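Local coordinates for DUF305 domain-containing protein (Deinococcus radiodurans R1, PDB 3BT5) that is of unknown function but carries a DUF305 domain, a helical bundle assigned to the ferritin-like clan, at residues Glu13-Phe16 with Val17-Leu21; Gln57-Gln60 with Met61-Met64; Ser77-His80 with Ala81-Gly85; Val142-Gln145 with Arg146-Arg150. All blocks are in the same frame, centred on the assembly; numbering follows the deposited sequence.

Contact 1 of 4, residues Glu13-Phe16 with Val17-Leu21; sequences EVQF and VQHML
Q15 and H19 meet in a CH-pi contact one turn apart near the start of helix 11-37, one of the four long helices of a ferritin-like bundle, and this stretch shows how i to i+4 spacing pairs side chains. The Q15 CG atom stands over one face of the H19 imidazole, 3.6 Å from the ring centroid and offset toward the rim, with CE1 its nearest ring atom. Beyond CG the glutamine chain runs on extended, so that its amide lies only 17° from parallel with the imidazole and NE2 comes within 3.5 Å of H19 CE1. The ring can lie beneath because H19 CG is anti to the carbonyl carbon (chi1 -77°). Without the imidazole, with an alanine here, Q15 CG would probably lose the flat surface it rests on and the Q15 amide would be freer to swing. Another flank of the helix is apolar: F16 CE1 approaches M20 CE at 3.7 Å, the methionine chain, in the conformer described, folded at chi2 and chi3 to bring its methyl to the ring. V14 CG1 lies 3.7 Å from Q18 CD. Beneath these pairs run regular i to i+4 backbone bonds, such as H19 N to Q15 O at 2.8 Å. The chemistry thus differs by flank: amide over imidazole at Q15 and H19, apolar F16 and M20 against M121 and T122 of helix 100-122, and a buried Q18 amide satisfied through NE2 by P71 O.

Contact 2 of 4, residues Gln57-Gln60 with Met61-Met64; sequences QMRQ and MEAM
Two turns of helix 41-68, a long member of the ferritin-like four-helix bundle, show how a helix backbone can serve as a packing surface for its own side chains; one turn apart, Q57 and M61 meet. The stretch is held by consecutive i to i+4 bonds: M61 N donates to Q57 O at 2.9 Å and E62 N to M58 O at 2.8 Å, followed by A63 to R59 and M64 to Q60. M61, in the conformer described, sends CG away from its own carbonyl carbon (chi1 -67°) and then bends at chi3, which carries the methyl back along the preceding turn. CE comes to rest 3.5 Å from Q57 O and 4.2 Å from Q57 CB, with M58 CG at the margin of contact. Neighbours close over this methionine from two helices, M20 and H24 from helix 11-37 and L137 from helix 132-158. The amide of Q57 leads off the other way, its OE1 accepting a hydrogen bond from H24 NE2, and is thereby tied to the bundle interior. E62 behaves differently on the exposed side. Its extended chain leans back over the previous turn, CG lying 3.3 Å from M58 O, and although R59 is the residue of opposite charge nearby, R59 NE and E62 OE1 remain 6.7 Å apart without forming a salt bridge. The carboxylate instead lies against the backbone, E62 OE1 standing 3.6 Å from R59 CA.

Contact 3 of 4, residues Ser77-His80 with Ala81-Gly85; sequences SPEH and ARMMG
S77 opens and G85 closes a short helix, 78-83, whose backbone carries a complete pair of end signals: a serine N-cap at the start and a Schellman motif at the finish. At the first turn A81 N donates to S77 O at 2.8 Å, and the same serine uses its side chain to receive a second amide, H80 N to S77 OG at 3.1 Å. OG stands beside both the backbone N and the carbonyl carbon of S77 (chi1 75°), a position from which it reaches that amide. Three more i to i+4 bonds follow, from R82 to P78, M83 to E79 and M84 to H80. P78, in the first helical position, has no amide hydrogen to offer, which costs nothing where no preceding turn could accept one. At the far end G85 takes positive phi (83°), a conformation in which a CB would press on the carbonyl oxygen of M84, and its N bonds back to R82 O.

The E79, H80 and M83 side chains lie on the exposed side. M83, fully extended beyond CG, runs alongside both E79 and H80. Its methyl reaches the glutamate, CE lying 3.7 Å from E79 OE2, while its sulfur comes to the histidine: M83 SD sits at the edge of the H80 ring, near the ring plane, 5.2 Å from the centroid, a Met-aromatic contact of the in-plane kind. The M84 side chain packs on I76, while the M84 carbonyl oxygen accepts from H23 NE2, tying this segment to helix 11-37. The M84 side chain also passes the last turn, its CG 3.3 Å from H80 O.

Contact 4 of 4, residues Val142-Gln145 with Arg146-Arg150; sequences VVTQ and RGEIR
R146 begins the second half of a regular stretch of helix 132-158 by lying alongside V142, one turn back. In the conformer described its chain is extended from CG to NE, and the guanidinium presents one face to V142 CG1, which stands 3.3 Å above the plane, offset toward the rim, with NH1 its nearest atom at 3.5 Å. The valine methyl thus covers the flat group of a charged side chain, next to L123. G147 contributes backbone, its N donating to V143 O at 3.0 Å. E148 follows, bonded through N to T144 O, and its side chain lies beside that of T144, pointing the same way. The methyl branch of T144, CG2, is anti to the backbone N, which lets it lie 3.8 Å from E148 OE2, while OG1 bonds instead to Q140 O. The carboxylate has a firm polar setting: OE2 accepts from S53 OG of helix 41-68 and OE1 from H115 NE2 of helix 100-122. A leucine at E148 would probably leave the S53 hydroxyl and the H115 imidazole without the carboxylate that both bond to. I149 completes the walk, its CG1 resting 3.2 Å from Q145 O, the oxygen that also receives I149 N. The chemistry implies two kinds of contact: within the helix, a valine methyl over a guanidinium face; between helices 132-158, 41-68 and 100-122, a carboxylate bonded by both oxygens to S53 and H115.

Contacts 1, 2 and 4 sit on three long helices of one bundle, and contact 3 on a short helix beside it. Contacts 1 and 2, centres 10 Å apart, pack together at M61, whose SD, in the conformer described, lies 3.6 Å from M20 CB; L21 CD1 adds a touch at M58 CB, 3.8 Å away. Contact 2 also meets contact 4, where Q57 NE2 comes 3.3 Å from T144 OG1, so 57-64 mediates between helices 11-37 and 132-158. Contact 3 reaches the bundle through M84, its CE 3.6 Å from H19 ND1 of contact 1. Contacts 1 and 4 do not touch, their nearest atoms being about 6 Å apart. With the function unknown, the contacts can be related only to the packing of the bundle.

Contact 1 of 4, residues Glu13-Phe16 with Val17-Leu21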
ATOM      1  N   GLU A  13      -8.141   7.780  14.855  1.00 16.99           N
ATOM      2  CA  GLU A  13      -8.779   7.414  13.591  1.00 17.64           C
ATOM      3  C   GLU A  13      -8.350   8.333  12.460  1.00 16.16           C
ATOM      4  O   GLU A  13      -8.090   7.882  11.329  1.00 16.00           O
ATOM      5  CB  GLU A  13     -10.307   7.446  13.730  1.00 19.66           C
ATOM      6  CG  GLU A  13     -10.827   6.320  14.600  1.00 22.58           C
ATOM      7  CD  GLU A  13     -12.302   6.453  14.946  1.00 29.09           C
ATOM      8  OE1 GLU A  13     -12.814   7.583  15.117  1.00 25.47           O
ATOM      9  OE2 GLU A  13     -12.942   5.396  15.057  1.00 35.79           O
ATOM     10  N   VAL A  14      -8.291   9.631  12.736  1.00 15.00           N
ATOM     11  CA  VAL A  14      -7.860  10.588  11.718  1.00 15.84           C
ATOM     12  C   VAL A  14      -6.424  10.261  11.273  1.00 14.71           C
ATOM     13  O   VAL A  14      -6.132  10.179  10.068  1.00 15.01           O
ATOM     14  CB  VAL A  14      -7.952  12.026  12.248  1.00 16.02           C
ATOM     15  CG1 VAL A  14      -7.323  13.019  11.250  1.00 18.95           C
ATOM     16  CG2 VAL A  14      -9.418  12.381  12.522  1.00 18.75           C
ATOM     17  N   GLN A  15      -5.527  10.053  12.234  1.00 14.65           N
ATOM     18  CA  GLN A  15      -4.147   9.769  11.859  1.00 15.11           C
ATOM     19  C   GLN A  15      -4.039   8.458  11.071  1.00 13.32           C
ATOM     20  O   GLN A  15      -3.255   8.353  10.114  1.00 13.74           O
ATOM     21  CB  GLN A  15      -3.265   9.675  13.103  1.00 16.88           C
ATOM     22  CG  GLN A  15      -1.846   9.171  12.742  1.00 21.38           C
ATOM     23  CD  GLN A  15      -0.964   8.918  13.957  1.00 22.41           C
ATOM     24  OE1 GLN A  15      -1.079   7.899  14.633  1.00 27.01           O
ATOM     25  NE2 GLN A  15      -0.098   9.862  14.242  1.00 23.12           N
ATOM     26  N   PHE A  16      -4.810   7.453  11.472  1.00 13.70           N
ATOM     27  CA  PHE A  16      -4.796   6.160  10.777  1.00 13.81           C
ATOM     28  C   PHE A  16      -5.148   6.350   9.301  1.00 13.11           C
ATOM     29  O   PHE A  16      -4.445   5.874   8.404  1.00 13.68           O
ATOM     30  CB  PHE A  16      -5.790   5.190  11.428  1.00 15.46           C
ATOM     31  CG  PHE A  16      -6.003   3.952  10.637  1.00 16.74           C
ATOM     32  CD1 PHE A  16      -4.989   3.001  10.535  1.00 17.34           C
ATOM     33  CD2 PHE A  16      -7.192   3.754   9.961  1.00 20.43           C
ATOM     34  CE1 PHE A  16      -5.176   1.865   9.746  1.00 19.35           C
ATOM     35  CE2 PHE A  16      -7.396   2.630   9.182  1.00 20.76           C
ATOM     36  CZ  PHE A  16      -6.382   1.671   9.088  1.00 20.80           C
ATOM     37  N   VAL A  17      -6.233   7.067   9.027  1.00 12.98           N
ATOM     38  CA  VAL A  17      -6.646   7.272   7.644  1.00 12.87           C
ATOM     39  C   VAL A  17      -5.631   8.133   6.894  1.00 12.98           C
ATOM     40  O   VAL A  17      -5.285   7.835   5.737  1.00 13.83           O
ATOM     41  CB  VAL A  17      -8.090   7.826   7.579  1.00 13.96           C
ATOM     42  CG1 VAL A  17      -8.506   8.129   6.125  1.00 15.88           C
ATOM     43  CG2 VAL A  17      -9.051   6.792   8.184  1.00 16.23           C
ATOM     44  N   GLN A  18      -5.133   9.191   7.529  1.00 12.96           N
ATOM     45  CA  GLN A  18      -4.131  10.027   6.860  1.00 13.72           C
ATOM     46  C   GLN A  18      -2.898   9.197   6.485  1.00 13.57           C
ATOM     47  O   GLN A  18      -2.365   9.293   5.367  1.00 14.74           O
ATOM     48  CB  GLN A  18      -3.707  11.176   7.762  1.00 14.92           C
ATOM     49  CG  GLN A  18      -4.782  12.245   7.905  1.00 15.39           C
ATOM     50  CD  GLN A  18      -4.409  13.275   8.976  1.00 17.02           C
ATOM     51  OE1 GLN A  18      -3.712  12.953   9.953  1.00 18.22           O
ATOM     52  NE2 GLN A  18      -4.904  14.503   8.822  1.00 19.10           N
ATOM     53  N   HIS A  19      -2.416   8.402   7.438  1.00 13.34           N
ATOM     54  CA  HIS A  19      -1.232   7.597   7.168  1.00 13.75           C
ATOM     55  C   HIS A  19      -1.485   6.524   6.141  1.00 13.46           C
ATOM     56  O   HIS A  19      -0.625   6.273   5.265  1.00 13.79           O
ATOM     57  CB  HIS A  19      -0.741   6.940   8.432  1.00 15.36           C
ATOM     58  CG  HIS A  19       0.005   7.867   9.335  1.00 15.99           C
ATOM     59  ND1 HIS A  19       0.381   7.500  10.612  1.00 20.34           N
ATOM     60  CD2 HIS A  19       0.467   9.122   9.146  1.00 20.35           C
ATOM     61  CE1 HIS A  19       1.039   8.503  11.173  1.00 23.37           C
ATOM     62  NE2 HIS A  19       1.102   9.502  10.311  1.00 22.98           N
ATOM     63  N   MET A  20      -2.646   5.867   6.209  1.00 12.59           N
ATOM     64  CA  MET A  20      -2.910   4.790   5.254  0.70 12.08           C
ATOM     65  C   MET A  20      -3.078   5.334   3.841  1.00 12.20           C
ATOM     66  O   MET A  20      -2.737   4.666   2.870  1.00 13.19           O
ATOM     67  CB  MET A  20      -4.139   3.989   5.670  0.70 13.94           C
ATOM     68  CG  MET A  20      -4.302   2.718   4.910  0.70 14.28           C
ATOM     69  SD  MET A  20      -2.925   1.539   5.078  0.70 15.82           S
ATOM     70  CE  MET A  20      -3.067   1.159   6.827  0.70 18.95           C
ATOM     71  N   LEU A  21      -3.585   6.562   3.714  1.00 12.22           N
ATOM     72  CA  LEU A  21      -3.763   7.128   2.379  1.00 14.04           C
ATOM     73  C   LEU A  21      -2.381   7.301   1.738  1.00 13.44           C
ATOM     74  O   LEU A  21      -2.185   6.969   0.560  1.00 15.38           O
ATOM     75  CB  LEU A  21      -4.537   8.442   2.472  1.00 14.35           C
ATOM     76  CG  LEU A  21      -4.775   9.189   1.157  1.00 15.04           C
ATOM     77  CD1 LEU A  21      -5.504   8.335   0.152  1.00 16.14           C
ATOM     78  CD2 LEU A  21      -5.581  10.458   1.463  1.00 16.95           C
TER

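Contact 2 of 4, residues Gln57-Gln60 with Met61-Met64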
ATOM      1  N   GLN A  57      -9.429   1.783  -2.425  1.00 16.85           N
ATOM      2  CA  GLN A  57      -9.393   2.114  -1.018  1.00 16.96           C
ATOM      3  C   GLN A  57      -8.955   3.563  -0.766  1.00 14.69           C
ATOM      4  O   GLN A  57      -9.449   4.210   0.168  1.00 15.21           O
ATOM      5  CB  GLN A  57      -8.507   1.109  -0.288  1.00 18.52           C
ATOM      6  CG  GLN A  57      -9.255  -0.234  -0.178  1.00 21.77           C
ATOM      7  CD  GLN A  57      -8.422  -1.390   0.308  1.00 24.09           C
ATOM      8  OE1 GLN A  57      -7.249  -1.240   0.659  1.00 23.41           O
ATOM      9  NE2 GLN A  57      -9.037  -2.578   0.342  1.00 25.83           N
ATOM     10  N   MET A  58      -8.071   4.099  -1.612  1.00 14.65           N
ATOM     11  CA  MET A  58      -7.699   5.502  -1.493  1.00 14.10           C
ATOM     12  C   MET A  58      -8.912   6.387  -1.691  1.00 15.09           C
ATOM     13  O   MET A  58      -9.066   7.377  -0.975  1.00 14.97           O
ATOM     14  CB  MET A  58      -6.624   5.869  -2.509  1.00 14.95           C
ATOM     15  CG  MET A  58      -5.308   5.171  -2.174  1.00 14.68           C
ATOM     16  SD  MET A  58      -4.055   5.434  -3.485  1.00 18.78           S
ATOM     17  CE  MET A  58      -3.644   7.147  -3.186  1.00 21.17           C
ATOM     18  N   ARG A  59      -9.767   6.077  -2.670  1.00 15.28           N
ATOM     19  CA  ARG A  59     -10.943   6.927  -2.865  1.00 15.16           C
ATOM     20  C   ARG A  59     -11.822   6.953  -1.609  1.00 15.11           C
ATOM     21  O   ARG A  59     -12.422   8.004  -1.262  1.00 15.66           O
ATOM     22  CB  ARG A  59     -11.753   6.424  -4.061  1.00 16.70           C
ATOM     23  CG  ARG A  59     -11.039   6.668  -5.404  1.00 17.28           C
ATOM     24  CD  ARG A  59     -11.967   6.498  -6.611  1.00 20.90           C
ATOM     25  NE  ARG A  59     -12.611   5.194  -6.659  1.00 22.30           N
ATOM     26  CZ  ARG A  59     -12.056   4.090  -7.161  1.00 23.27           C
ATOM     27  NH1 ARG A  59     -10.818   4.112  -7.661  1.00 22.89           N
ATOM     28  NH2 ARG A  59     -12.755   2.949  -7.181  1.00 27.93           N
ATOM     29  N   GLN A  60     -11.955   5.801  -0.950  1.00 15.45           N
ATOM     30  CA  GLN A  60     -12.737   5.719   0.292  1.00 16.32           C
ATOM     31  C   GLN A  60     -12.096   6.547   1.393  1.00 15.82           C
ATOM     32  O   GLN A  60     -12.791   7.216   2.168  1.00 16.98           O
ATOM     33  CB  GLN A  60     -12.829   4.269   0.775  1.00 19.09           C
ATOM     34  CG  GLN A  60     -13.607   3.321  -0.120  1.00 24.85           C
ATOM     35  CD  GLN A  60     -13.723   1.947   0.504  1.00 30.04           C
ATOM     36  OE1 GLN A  60     -14.147   1.807   1.663  1.00 39.28           O
ATOM     37  NE2 GLN A  60     -13.331   0.923  -0.244  1.00 37.62           N
ATOM     38  N   MET A  61     -10.776   6.475   1.505  1.00 14.46           N
ATOM     39  CA  MET A  61     -10.066   7.250   2.512  0.70 14.44           C
ATOM     40  C   MET A  61     -10.151   8.746   2.273  1.00 13.71           C
ATOM     41  O   MET A  61     -10.320   9.538   3.215  1.00 14.71           O
ATOM     42  CB  MET A  61      -8.603   6.817   2.539  0.70 13.85           C
ATOM     43  CG  MET A  61      -8.484   5.387   3.041  0.70 15.08           C
ATOM     44  SD  MET A  61      -6.804   4.905   3.384  0.70 18.74           S
ATOM     45  CE  MET A  61      -6.449   4.024   1.922  0.70 16.79           C
ATOM     46  N   GLU A  62     -10.018   9.149   1.004  1.00 14.33           N
ATOM     47  CA  GLU A  62     -10.162  10.559   0.647  1.00 15.26           C
ATOM     48  C   GLU A  62     -11.553  11.059   1.044  1.00 15.63           C
ATOM     49  O   GLU A  62     -11.704  12.157   1.588  1.00 16.02           O
ATOM     50  CB  GLU A  62      -9.935  10.723  -0.869  1.00 15.09           C
ATOM     51  CG  GLU A  62      -8.447  10.621  -1.213  1.00 15.17           C
ATOM     52  CD  GLU A  62      -8.141  10.314  -2.680  1.00 15.92           C
ATOM     53  OE1 GLU A  62      -9.035   9.871  -3.458  1.00 16.65           O
ATOM     54  OE2 GLU A  62      -6.965  10.494  -3.064  1.00 20.27           O
ATOM     55  N   ALA A  63     -12.570  10.254   0.759  1.00 15.59           N
ATOM     56  CA  ALA A  63     -13.942  10.668   1.080  1.00 16.37           C
ATOM     57  C   ALA A  63     -14.111  10.826   2.589  1.00 16.84           C
ATOM     58  O   ALA A  63     -14.741  11.761   3.058  1.00 17.88           O
ATOM     59  CB  ALA A  63     -14.931   9.658   0.544  1.00 18.90           C
ATOM     60  N   MET A  64     -13.518   9.910   3.348  0.70 16.84           N
ATOM     61  CA  MET A  64     -13.586   9.978   4.801  0.70 17.78           C
ATOM     62  C   MET A  64     -12.968  11.267   5.326  0.70 18.50           C
ATOM     63  O   MET A  64     -13.542  11.943   6.172  0.70 19.33           O
ATOM     64  CB  MET A  64     -12.824   8.803   5.381  0.70 22.80           C
ATOM     65  CG  MET A  64     -13.672   7.976   6.259  0.70 20.25           C
ATOM     66  SD  MET A  64     -12.865   6.479   6.819  0.70 21.04           S
ATOM     67  CE  MET A  64     -13.977   5.249   6.142  0.70 20.15           C
TER

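Contact 3 of 4, residues Ser77-His80 with Ala81-Gly85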
ATOM      1  N   SER A  77       7.886  10.816   7.780  1.00 25.36           N
ATOM      2  CA  SER A  77       9.372  10.860   7.749  1.00 25.74           C
ATOM      3  C   SER A  77       9.986   9.599   7.187  1.00 21.63           C
ATOM      4  O   SER A  77       9.395   8.532   7.315  1.00 20.51           O
ATOM      5  CB  SER A  77       9.933  10.994   9.162  1.00 23.90           C
ATOM      6  OG  SER A  77       9.862   9.787   9.926  1.00 32.19           O
ATOM      7  N   PRO A  78      11.181   9.707   6.568  1.00 18.90           N
ATOM      8  CA  PRO A  78      11.806   8.482   6.036  1.00 16.19           C
ATOM      9  C   PRO A  78      11.924   7.326   7.037  1.00 15.64           C
ATOM     10  O   PRO A  78      11.610   6.188   6.683  1.00 15.06           O
ATOM     11  CB  PRO A  78      13.186   8.972   5.545  1.00 19.77           C
ATOM     12  CG  PRO A  78      12.905  10.386   5.125  1.00 21.02           C
ATOM     13  CD  PRO A  78      11.975  10.905   6.238  1.00 23.09           C
ATOM     14  N   GLU A  79      12.359   7.601   8.279  1.00 17.15           N
ATOM     15  CA  GLU A  79      12.518   6.502   9.231  1.00 18.99           C
ATOM     16  C   GLU A  79      11.172   5.861   9.565  1.00 16.48           C
ATOM     17  O   GLU A  79      11.030   4.631   9.666  1.00 17.19           O
ATOM     18  CB  GLU A  79      13.135   7.007  10.532  1.00 24.03           C
ATOM     19  CG  GLU A  79      13.371   5.920  11.583  1.00 31.21           C
ATOM     20  CD  GLU A  79      13.618   6.461  13.000  1.00 37.50           C
ATOM     21  OE1 GLU A  79      13.289   7.642  13.277  1.00 44.69           O
ATOM     22  OE2 GLU A  79      14.132   5.691  13.847  1.00 42.70           O
ATOM     23  N   HIS A  80      10.163   6.693   9.760  1.00 15.98           N
ATOM     24  CA  HIS A  80       8.870   6.157  10.099  1.00 15.20           C
ATOM     25  C   HIS A  80       8.217   5.467   8.919  1.00 14.11           C
ATOM     26  O   HIS A  80       7.573   4.438   9.105  1.00 13.95           O
ATOM     27  CB  HIS A  80       8.034   7.241  10.730  1.00 20.07           C
ATOM     28  CG  HIS A  80       8.510   7.585  12.116  1.00 23.10           C
ATOM     29  ND1 HIS A  80       8.457   8.858  12.640  1.00 29.27           N
ATOM     30  CD2 HIS A  80       9.105   6.814  13.063  1.00 24.12           C
ATOM     31  CE1 HIS A  80       8.959   8.854  13.865  1.00 28.21           C
ATOM     32  NE2 HIS A  80       9.354   7.624  14.153  1.00 28.13           N
ATOM     33  N   ALA A  81       8.421   5.984   7.707  1.00 13.78           N
ATOM     34  CA  ALA A  81       7.972   5.279   6.501  1.00 14.84           C
ATOM     35  C   ALA A  81       8.594   3.885   6.435  1.00 14.37           C
ATOM     36  O   ALA A  81       7.901   2.876   6.148  1.00 15.30           O
ATOM     37  CB  ALA A  81       8.318   6.100   5.251  1.00 16.47           C
ATOM     38  N   ARG A  82       9.882   3.796   6.726  1.00 14.29           N
ATOM     39  CA  ARG A  82      10.543   2.489   6.715  0.70 14.91           C
ATOM     40  C   ARG A  82       9.900   1.542   7.728  1.00 16.42           C
ATOM     41  O   ARG A  82       9.679   0.358   7.433  1.00 16.66           O
ATOM     42  CB  ARG A  82      12.032   2.627   7.011  0.70 20.27           C
ATOM     43  CG  ARG A  82      12.777   1.294   7.034  0.70 21.98           C
ATOM     44  CD  ARG A  82      14.272   1.497   6.858  0.70 29.86           C
ATOM     45  NE  ARG A  82      15.041   0.505   7.604  0.70 37.33           N
ATOM     46  CZ  ARG A  82      15.274  -0.739   7.199  0.70 37.71           C
ATOM     47  NH1 ARG A  82      14.805  -1.173   6.035  0.70 41.87           N
ATOM     48  NH2 ARG A  82      15.980  -1.555   7.972  0.70 40.59           N
ATOM     49  N   MET A  83       9.590   2.035   8.922  1.00 15.24           N
ATOM     50  CA  MET A  83       8.919   1.179   9.907  1.00 15.77           C
ATOM     51  C   MET A  83       7.551   0.714   9.454  1.00 14.88           C
ATOM     52  O   MET A  83       7.120  -0.391   9.787  1.00 16.01           O
ATOM     53  CB  MET A  83       8.782   1.911  11.222  1.00 15.79           C
ATOM     54  CG  MET A  83      10.099   2.091  11.838  1.00 19.20           C
ATOM     55  SD  MET A  83       9.973   2.850  13.407  1.00 21.62           S
ATOM     56  CE  MET A  83      11.707   2.870  13.848  1.00 25.24           C
ATOM     57  N   MET A  84       6.856   1.576   8.726  1.00 14.44           N
ATOM     58  CA  MET A  84       5.589   1.224   8.144  1.00 14.39           C
ATOM     59  C   MET A  84       5.716   0.227   6.998  1.00 14.48           C
ATOM     60  O   MET A  84       4.694  -0.181   6.454  1.00 16.62           O
ATOM     61  CB  MET A  84       4.846   2.468   7.659  1.00 16.18           C
ATOM     62  CG  MET A  84       4.466   3.463   8.759  1.00 14.82           C
ATOM     63  SD  MET A  84       3.792   4.912   7.941  1.00 19.00           S
ATOM     64  CE  MET A  84       3.370   5.973   9.309  1.00 18.81           C
ATOM     65  N   GLY A  85       6.930  -0.204   6.665  1.00 14.55           N
ATOM     66  CA  GLY A  85       7.122  -1.134   5.549  1.00 15.76           C
ATOM     67  C   GLY A  85       7.165  -0.463   4.192  1.00 15.12           C
ATOM     68  O   GLY A  85       7.252  -1.179   3.176  1.00 16.52           O
TER

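Contact 4 of 4, residues Val142-Gln145 with Arg146-Arg150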
ATOM      1  N   VAL A 142      -7.254  -5.184   5.502  1.00 17.87           N
ATOM      2  CA  VAL A 142      -6.550  -6.378   5.955  1.00 18.11           C
ATOM      3  C   VAL A 142      -6.812  -7.531   4.978  1.00 19.80           C
ATOM      4  O   VAL A 142      -5.896  -8.225   4.553  1.00 20.05           O
ATOM      5  CB  VAL A 142      -6.913  -6.771   7.426  1.00 20.13           C
ATOM      6  CG1 VAL A 142      -6.363  -8.167   7.798  1.00 24.27           C
ATOM      7  CG2 VAL A 142      -6.400  -5.731   8.407  1.00 24.25           C
ATOM      8  N   VAL A 143      -8.072  -7.721   4.611  1.00 18.92           N
ATOM      9  CA  VAL A 143      -8.423  -8.823   3.710  1.00 20.28           C
ATOM     10  C   VAL A 143      -7.701  -8.682   2.360  1.00 19.45           C
ATOM     11  O   VAL A 143      -7.116  -9.636   1.835  1.00 21.69           O
ATOM     12  CB  VAL A 143      -9.970  -8.865   3.515  1.00 23.54           C
ATOM     13  CG1 VAL A 143     -10.368  -9.753   2.338  1.00 26.33           C
ATOM     14  CG2 VAL A 143     -10.625  -9.392   4.767  1.00 26.45           C
ATOM     15  N   THR A 144      -7.767  -7.486   1.793  1.00 21.42           N
ATOM     16  CA  THR A 144      -7.196  -7.248   0.485  1.00 23.00           C
ATOM     17  C   THR A 144      -5.670  -7.398   0.528  1.00 20.13           C
ATOM     18  O   THR A 144      -5.064  -8.024  -0.371  1.00 22.01           O
ATOM     19  CB  THR A 144      -7.621  -5.864  -0.030  1.00 28.12           C
ATOM     20  OG1 THR A 144      -9.049  -5.864  -0.189  1.00 30.36           O
ATOM     21  CG2 THR A 144      -6.959  -5.561  -1.370  1.00 32.47           C
ATOM     22  N   GLN A 145      -5.042  -6.856   1.569  1.00 18.97           N
ATOM     23  CA  GLN A 145      -3.571  -6.912   1.662  1.00 18.89           C
ATOM     24  C   GLN A 145      -3.152  -8.366   1.770  1.00 16.94           C
ATOM     25  O   GLN A 145      -2.162  -8.763   1.156  1.00 16.75           O
ATOM     26  CB  GLN A 145      -3.023  -6.237   2.938  1.00 22.15           C
ATOM     27  CG  GLN A 145      -3.252  -4.800   3.180  1.00 27.86           C
ATOM     28  CD  GLN A 145      -2.970  -4.040   1.983  1.00 24.17           C
ATOM     29  OE1 GLN A 145      -3.890  -3.685   1.247  1.00 36.95           O
ATOM     30  NE2 GLN A 145      -1.680  -3.776   1.728  1.00 24.13           N
ATOM     31  N   ARG A 146      -3.859  -9.132   2.599  1.00 17.03           N
ATOM     32  CA  ARG A 146      -3.468 -10.510   2.819  0.70 17.48           C
ATOM     33  C   ARG A 146      -3.656 -11.346   1.550  1.00 16.79           C
ATOM     34  O   ARG A 146      -2.831 -12.210   1.266  1.00 19.06           O
ATOM     35  CB  ARG A 146      -4.214 -11.108   4.024  0.70 19.53           C
ATOM     36  CG  ARG A 146      -3.677 -10.618   5.377  0.70 23.14           C
ATOM     37  CD  ARG A 146      -4.444 -11.203   6.582  0.70 25.45           C
ATOM     38  NE  ARG A 146      -3.743 -10.938   7.843  0.70 29.26           N
ATOM     39  CZ  ARG A 146      -4.299 -11.039   9.054  0.70 26.18           C
ATOM     40  NH1 ARG A 146      -5.578 -11.346   9.165  0.70 35.40           N
ATOM     41  NH2 ARG A 146      -3.589 -10.781  10.139  0.70 36.48           N
ATOM     42  N   GLY A 147      -4.725 -11.090   0.794  1.00 18.21           N
ATOM     43  CA  GLY A 147      -4.896 -11.782  -0.484  1.00 18.68           C
ATOM     44  C   GLY A 147      -3.740 -11.470  -1.424  1.00 17.15           C
ATOM     45  O   GLY A 147      -3.171 -12.361  -2.054  1.00 17.81           O
ATOM     46  N   GLU A 148      -3.387 -10.191  -1.531  1.00 16.59           N
ATOM     47  CA  GLU A 148      -2.323  -9.798  -2.455  1.00 16.37           C
ATOM     48  C   GLU A 148      -0.952 -10.334  -2.022  1.00 15.07           C
ATOM     49  O   GLU A 148      -0.144 -10.720  -2.869  1.00 16.54           O
ATOM     50  CB  GLU A 148      -2.313  -8.281  -2.634  1.00 18.26           C
ATOM     51  CG  GLU A 148      -3.567  -7.832  -3.395  1.00 18.96           C
ATOM     52  CD  GLU A 148      -3.692  -6.327  -3.590  1.00 20.23           C
ATOM     53  OE1 GLU A 148      -2.900  -5.529  -3.019  1.00 22.59           O
ATOM     54  OE2 GLU A 148      -4.615  -5.941  -4.353  1.00 23.84           O
ATOM     55  N   ILE A 149      -0.677 -10.335  -0.716  1.00 15.49           N
ATOM     56  CA  ILE A 149       0.558 -10.938  -0.230  1.00 15.04           C
ATOM     57  C   ILE A 149       0.646 -12.400  -0.675  1.00 16.18           C
ATOM     58  O   ILE A 149       1.680 -12.849  -1.165  1.00 17.38           O
ATOM     59  CB  ILE A 149       0.657 -10.866   1.315  1.00 15.34           C
ATOM     60  CG1 ILE A 149       0.900  -9.411   1.752  1.00 16.51           C
ATOM     61  CG2 ILE A 149       1.765 -11.772   1.837  1.00 17.63           C
ATOM     62  CD1 ILE A 149       0.691  -9.236   3.248  1.00 17.97           C
ATOM     63  N   ARG A 150      -0.431 -13.152  -0.508  1.00 16.30           N
ATOM     64  CA  ARG A 150      -0.374 -14.567  -0.858  1.00 16.44           C
ATOM     65  C   ARG A 150      -0.093 -14.748  -2.360  1.00 15.52           C
ATOM     66  O   ARG A 150       0.716 -15.622  -2.780  1.00 17.25           O
ATOM     67  CB  ARG A 150      -1.672 -15.264  -0.449  1.00 18.64           C
ATOM     68  CG  ARG A 150      -1.551 -16.797  -0.470  1.00 20.95           C
ATOM     69  CD  ARG A 150      -0.748 -17.332   0.720  1.00 26.61           C
ATOM     70  NE  ARG A 150      -1.496 -17.130   1.950  1.00 32.26           N
ATOM     71  CZ  ARG A 150      -2.413 -17.980   2.407  1.00 28.30           C
ATOM     72  NH1 ARG A 150      -2.665 -19.120   1.750  1.00 26.64           N
ATOM     73  NH2 ARG A 150      -3.060 -17.698   3.529  1.00 29.74           N
TER